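Long-range contacts in gram-negative insecticidal protein (Chromobacterium piscinae, PDB 6FBM), which is an insecticidal toxin of the membrane attack complex/perforin (MACPF) family that probably acts by forming pores in target membranes: residues Pro39-Gly44 with Ala139-Met144; Gly168-Ser173 with Pro282-Ala287. All blocks are in the same frame, centred on the assembly; numbering follows the deposited sequence.

Contact 1: Pro39-Gly44 with Ala139-Met144; sequences PLFDFG and ATLRSM
The ring of Phe41 lies against Leu141, whose CD2 methyl sits over one face 4.0 Å from the ring centroid and only 14° off the normal, a CH-pi contact. On the opposite face rests CB of Leu40, its own neighbour in the chain, while the carbonyl O of Met144 comes to the ring edge near its plane. Leu141 runs at roughly a right angle to the phenylalanine: Leu141 CB meets Phe41 CE1 at 3.7 Å, and Leu141 CD1 reaches Phe41 CZ. The Phe43 ring has CB of Phe41 over one face; CE of Met144 approaches its CD1 obliquely at 3.8 Å, and CD2 of Leu141 is near its CE1. Met144 gets its methyl there through a bend at the sulfur (chi3 71°), which turns CE toward both the ring and the carbonyl O of Asp42.

The polar link is a single backbone bond, Asp42 N to Met144 O, 2.8 Å long and nearly straight at 167°. The same oxygen also accepts a CA-H contact from Phe41, whose CA is 3.2 Å away. Farther along the loop, the carboxylate OD1 of Asp42 takes a weak bond from the amide of Gly44. Tyr171 of strand 170-177 packs edge-to-face on Phe41, and Met63 and Leu135 touch Phe43.

Chemically, the loop after strand 35-39 is joined to Leu141 of helix 138-141 and the residues that follow it, to Met144, by apolar contacts around one satisfied carbonyl. Both phenylalanine rings are buried, whereas Asp42 is exposed and contributes its backbone N to the bond.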
# COMPACT_ATOMS: atom_id res chain seq x y z
N PRO A 39 -1.44 2.29 -33.85
CA PRO A 39 -1.25 3.75 -33.94
C PRO A 39 -0.90 4.18 -35.37
O PRO A 39 -0.17 3.48 -36.05
CB PRO A 39 -0.08 4.03 -32.98
CG PRO A 39 -0.10 2.88 -32.03
CD PRO A 39 -0.54 1.69 -32.86
N LEU A 40 -1.45 5.30 -35.80
CA LEU A 40 -1.29 5.76 -37.18
C LEU A 40 -0.08 6.64 -37.32
O LEU A 40 0.51 6.72 -38.39
CB LEU A 40 -2.52 6.53 -37.63
CG LEU A 40 -3.71 5.72 -38.15
CD1 LEU A 40 -3.95 4.39 -37.43
CD2 LEU A 40 -4.96 6.59 -38.13
N PHE A 41 0.29 7.32 -36.23
CA PHE A 41 1.26 8.38 -36.31
C PHE A 41 2.40 8.13 -35.36
O PHE A 41 2.29 7.34 -34.43
CB PHE A 41 0.60 9.71 -35.99
CG PHE A 41 -0.67 9.95 -36.74
CD1 PHE A 41 -0.63 10.30 -38.07
CD2 PHE A 41 -1.89 9.81 -36.13
CE1 PHE A 41 -1.80 10.53 -38.78
CE2 PHE A 41 -3.06 10.03 -36.82
CZ PHE A 41 -3.02 10.39 -38.16
N ASP A 42 3.51 8.79 -35.66
CA ASP A 42 4.70 8.82 -34.83
C ASP A 42 4.69 10.27 -34.36
O ASP A 42 4.91 11.17 -35.15
CB ASP A 42 5.93 8.53 -35.70
CG ASP A 42 7.26 8.68 -34.94
OD1 ASP A 42 7.29 9.05 -33.75
OD2 ASP A 42 8.33 8.42 -35.53
N PHE A 43 4.42 10.49 -33.08
CA PHE A 43 4.20 11.85 -32.56
C PHE A 43 5.46 12.58 -32.08
O PHE A 43 5.35 13.68 -31.53
CB PHE A 43 3.15 11.83 -31.45
CG PHE A 43 1.77 11.57 -31.95
CD1 PHE A 43 1.12 12.52 -32.72
CD2 PHE A 43 1.11 10.39 -31.64
CE1 PHE A 43 -0.15 12.28 -33.18
CE2 PHE A 43 -0.17 10.15 -32.09
CZ PHE A 43 -0.81 11.09 -32.85
N GLY A 44 6.63 11.97 -32.30
CA GLY A 44 7.90 12.49 -31.81
C GLY A 44 8.09 12.07 -30.37
O GLY A 44 7.08 11.92 -29.58
N ALA A 139 -2.79 17.80 -42.95
CA ALA A 139 -1.61 18.15 -43.73
C ALA A 139 -0.31 18.12 -42.94
O ALA A 139 0.74 17.84 -43.49
CB ALA A 139 -1.81 19.50 -44.42
N THR A 140 -0.37 18.39 -41.65
CA THR A 140 0.81 18.29 -40.79
C THR A 140 1.10 16.82 -40.48
O THR A 140 2.26 16.39 -40.48
CB THR A 140 0.58 19.07 -39.49
OG1 THR A 140 0.36 20.44 -39.78
CG2 THR A 140 1.79 18.93 -38.54
N LEU A 141 0.04 16.08 -40.20
CA LEU A 141 0.15 14.66 -39.86
C LEU A 141 0.65 13.80 -41.00
O LEU A 141 1.23 12.73 -40.78
CB LEU A 141 -1.20 14.11 -39.36
CG LEU A 141 -1.70 14.62 -38.00
CD1 LEU A 141 -3.17 14.29 -37.83
CD2 LEU A 141 -0.84 14.03 -36.87
N ARG A 142 0.45 14.27 -42.23
CA ARG A 142 0.93 13.57 -43.43
C ARG A 142 2.39 13.21 -43.36
O ARG A 142 2.77 12.14 -43.83
CB ARG A 142 0.67 14.41 -44.68
CG ARG A 142 0.56 13.61 -45.98
CD ARG A 142 -0.69 14.01 -46.76
NE ARG A 142 -0.71 15.45 -47.01
CZ ARG A 142 -1.80 16.20 -47.21
NH1 ARG A 142 -3.02 15.67 -47.19
NH2 ARG A 142 -1.67 17.51 -47.43
N SER A 143 3.20 14.07 -42.75
CA SER A 143 4.63 13.79 -42.56
C SER A 143 4.96 12.98 -41.28
O SER A 143 6.13 12.78 -40.97
CB SER A 143 5.43 15.11 -42.55
OG SER A 143 5.22 15.82 -41.34
N MET A 144 3.94 12.52 -40.56
CA MET A 144 4.12 11.86 -39.27
C MET A 144 3.53 10.46 -39.25
O MET A 144 3.32 9.91 -38.18
CB MET A 144 3.44 12.70 -38.17
CG MET A 144 4.14 14.02 -37.92
SD MET A 144 3.06 15.14 -37.06
CE MET A 144 2.93 14.45 -35.41

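Contact 2: Gly168-Ser173 with Pro282-Ala287; sequences GPYYIS and PIWALA
Pro282 faces Tyr170 across an antiparallel non-hydrogen-bonded pair, their CA atoms 4.2 Å apart. CA and CB of Pro282 lie over one face of the Tyr170 ring, CB in a CH-pi contact, while CD meets Tyr170 CE2 from beyond the rim; the closest approach is Pro282 N to Tyr170 CD2, 3.3 Å. The proline carbonyl O points the other way, to the edge of the Tyr171 ring near CE2, and accepts a bond of 2.7 Å from a water that also hydrogen-bonds to Tyr171 OH.

At Ile283 the backbone N donates to Pro169 O, at 2.8 Å and almost straight (173°), although it approaches tilted well out of the carbonyl plane. The side chain lies across the carbonyls of Gly168 and Pro169: CD1 of Ile283 is 3.4 Å from Gly168 O, and CG2 meets the Tyr171 ring at its edge.

Trp284 holds CG between its own backbone N and carbonyl carbon (chi1 52°), folding the indole back so that Pro282 CB covers one of its faces. Its far corner, CH2, then reaches Tyr170 CE1 at 3.7 Å, the two rings inclined at 76°. Phe300 packs edge-to-face on both of these aromatics.

Leu286, whose N bonds back to Ile283 O within the 3-10 turn, brings CD1 to within 3.7 Å of Tyr171 CE2; Phe149 and Leu153 of helix 147-154 touch it too.

The arrangement is a strand pair running into a short 3-10 turn: strand 280-282 ends against the start of strand 170-177, part of the bent antiparallel sheet characteristic of the MACPF domain, and the turn covers its aromatic residues before helix 290-298.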
# COMPACT_ATOMS: atom_id res chain seq x y z
N GLY A 168 -9.18 1.58 -39.61
CA GLY A 168 -10.34 2.42 -39.38
C GLY A 168 -10.43 3.52 -40.43
O GLY A 168 -9.41 4.04 -40.87
N PRO A 169 -11.65 3.87 -40.85
CA PRO A 169 -11.78 4.96 -41.82
C PRO A 169 -11.57 6.35 -41.21
O PRO A 169 -11.27 7.30 -41.95
CB PRO A 169 -13.22 4.82 -42.30
CG PRO A 169 -13.95 4.23 -41.12
CD PRO A 169 -12.96 3.34 -40.41
N TYR A 170 -11.74 6.47 -39.88
CA TYR A 170 -11.54 7.72 -39.19
C TYR A 170 -10.60 7.49 -38.03
O TYR A 170 -10.52 6.38 -37.53
CB TYR A 170 -12.86 8.26 -38.67
CG TYR A 170 -13.69 8.94 -39.71
CD1 TYR A 170 -14.42 8.22 -40.65
CD2 TYR A 170 -13.73 10.32 -39.77
CE1 TYR A 170 -15.18 8.87 -41.61
CE2 TYR A 170 -14.48 10.98 -40.73
CZ TYR A 170 -15.20 10.25 -41.64
OH TYR A 170 -15.94 10.93 -42.57
N TYR A 171 -9.92 8.54 -37.60
CA TYR A 171 -9.05 8.49 -36.45
C TYR A 171 -9.40 9.60 -35.46
O TYR A 171 -10.06 10.57 -35.79
CB TYR A 171 -7.59 8.59 -36.88
CG TYR A 171 -7.21 9.91 -37.49
CD1 TYR A 171 -6.76 10.96 -36.70
CD2 TYR A 171 -7.32 10.14 -38.86
CE1 TYR A 171 -6.41 12.20 -37.25
CE2 TYR A 171 -7.00 11.36 -39.42
CZ TYR A 171 -6.53 12.38 -38.62
OH TYR A 171 -6.21 13.60 -39.15
N ILE A 172 -8.92 9.43 -34.23
CA ILE A 172 -9.17 10.38 -33.17
C ILE A 172 -8.22 11.55 -33.32
O ILE A 172 -7.02 11.42 -33.11
CB ILE A 172 -8.95 9.76 -31.77
CG1 ILE A 172 -9.89 8.56 -31.53
CG2 ILE A 172 -9.12 10.81 -30.68
CD1 ILE A 172 -11.37 8.90 -31.46
N SER A 173 -8.76 12.69 -33.68
CA SER A 173 -7.99 13.92 -33.85
C SER A 173 -8.11 14.86 -32.68
O SER A 173 -7.20 15.64 -32.41
CB SER A 173 -8.43 14.64 -35.11
OG SER A 173 -7.58 15.72 -35.37
N PRO A 282 -11.11 11.86 -41.17
CA PRO A 282 -10.97 10.73 -42.08
C PRO A 282 -9.52 10.44 -42.39
O PRO A 282 -8.73 11.37 -42.52
CB PRO A 282 -11.63 11.24 -43.34
CG PRO A 282 -11.42 12.73 -43.31
CD PRO A 282 -11.55 13.08 -41.87
N ILE A 283 -9.19 9.16 -42.53
CA ILE A 283 -7.83 8.78 -42.96
C ILE A 283 -7.57 9.17 -44.40
O ILE A 283 -6.41 9.40 -44.75
CB ILE A 283 -7.48 7.30 -42.76
CG1 ILE A 283 -8.39 6.36 -43.58
CG2 ILE A 283 -7.54 6.95 -41.28
CD1 ILE A 283 -7.85 4.96 -43.71
N TRP A 284 -8.61 9.25 -45.21
CA TRP A 284 -8.40 9.60 -46.63
C TRP A 284 -7.69 10.95 -46.83
O TRP A 284 -6.78 11.04 -47.64
CB TRP A 284 -9.66 9.49 -47.48
CG TRP A 284 -10.88 10.19 -47.00
CD1 TRP A 284 -11.14 11.54 -47.06
CD2 TRP A 284 -12.05 9.57 -46.45
NE1 TRP A 284 -12.40 11.79 -46.57
CE2 TRP A 284 -12.98 10.60 -46.18
CE3 TRP A 284 -12.38 8.25 -46.14
CZ2 TRP A 284 -14.21 10.35 -45.59
CZ3 TRP A 284 -13.61 7.99 -45.56
CH2 TRP A 284 -14.52 9.03 -45.29
N ALA A 285 -8.04 11.96 -46.03
CA ALA A 285 -7.34 13.26 -46.05
C ALA A 285 -5.82 13.17 -45.85
O ALA A 285 -5.09 14.10 -46.20
CB ALA A 285 -7.95 14.21 -45.01
N LEU A 286 -5.33 12.05 -45.30
CA LEU A 286 -3.90 11.82 -45.10
C LEU A 286 -3.15 11.28 -46.31
O LEU A 286 -1.91 11.23 -46.31
CB LEU A 286 -3.71 10.84 -43.94
CG LEU A 286 -4.29 11.28 -42.59
CD1 LEU A 286 -4.30 10.09 -41.63
CD2 LEU A 286 -3.48 12.44 -42.05
N ALA A 287 -3.89 10.81 -47.32
CA ALA A 287 -3.26 10.23 -48.50
C ALA A 287 -2.54 11.32 -49.30
O ALA A 287 -3.01 12.47 -49.35
CB ALA A 287 -4.31 9.54 -49.36
O HOH W 1 -7.69 13.75 -41.67

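How the contacts relate
The two contacts follow one another along the chain, contact 1 closing before contact 2 opens, yet their centres are about 11 Å apart, on the same side of the chain's centre and remote from it. Tyr171 bridges them: Leu40 CD2 packs 3.5 Å from its CB, and Leu141 CD1 of helix 138-141 lies 3.4 Å from its OH. A second link runs from Arg142, which makes a weak hydrogen bond to the carbonyl O of Ala285. Helix 147-154 packs on Ile283 and Leu286. Contact 1 joins the loop after strand 35-39 to residues 139-144, and contact 2 pairs strand 170-177, itself paired with strand 120-134, with strand 280-282 in the antiparallel sheet, consistent with the MACPF fold.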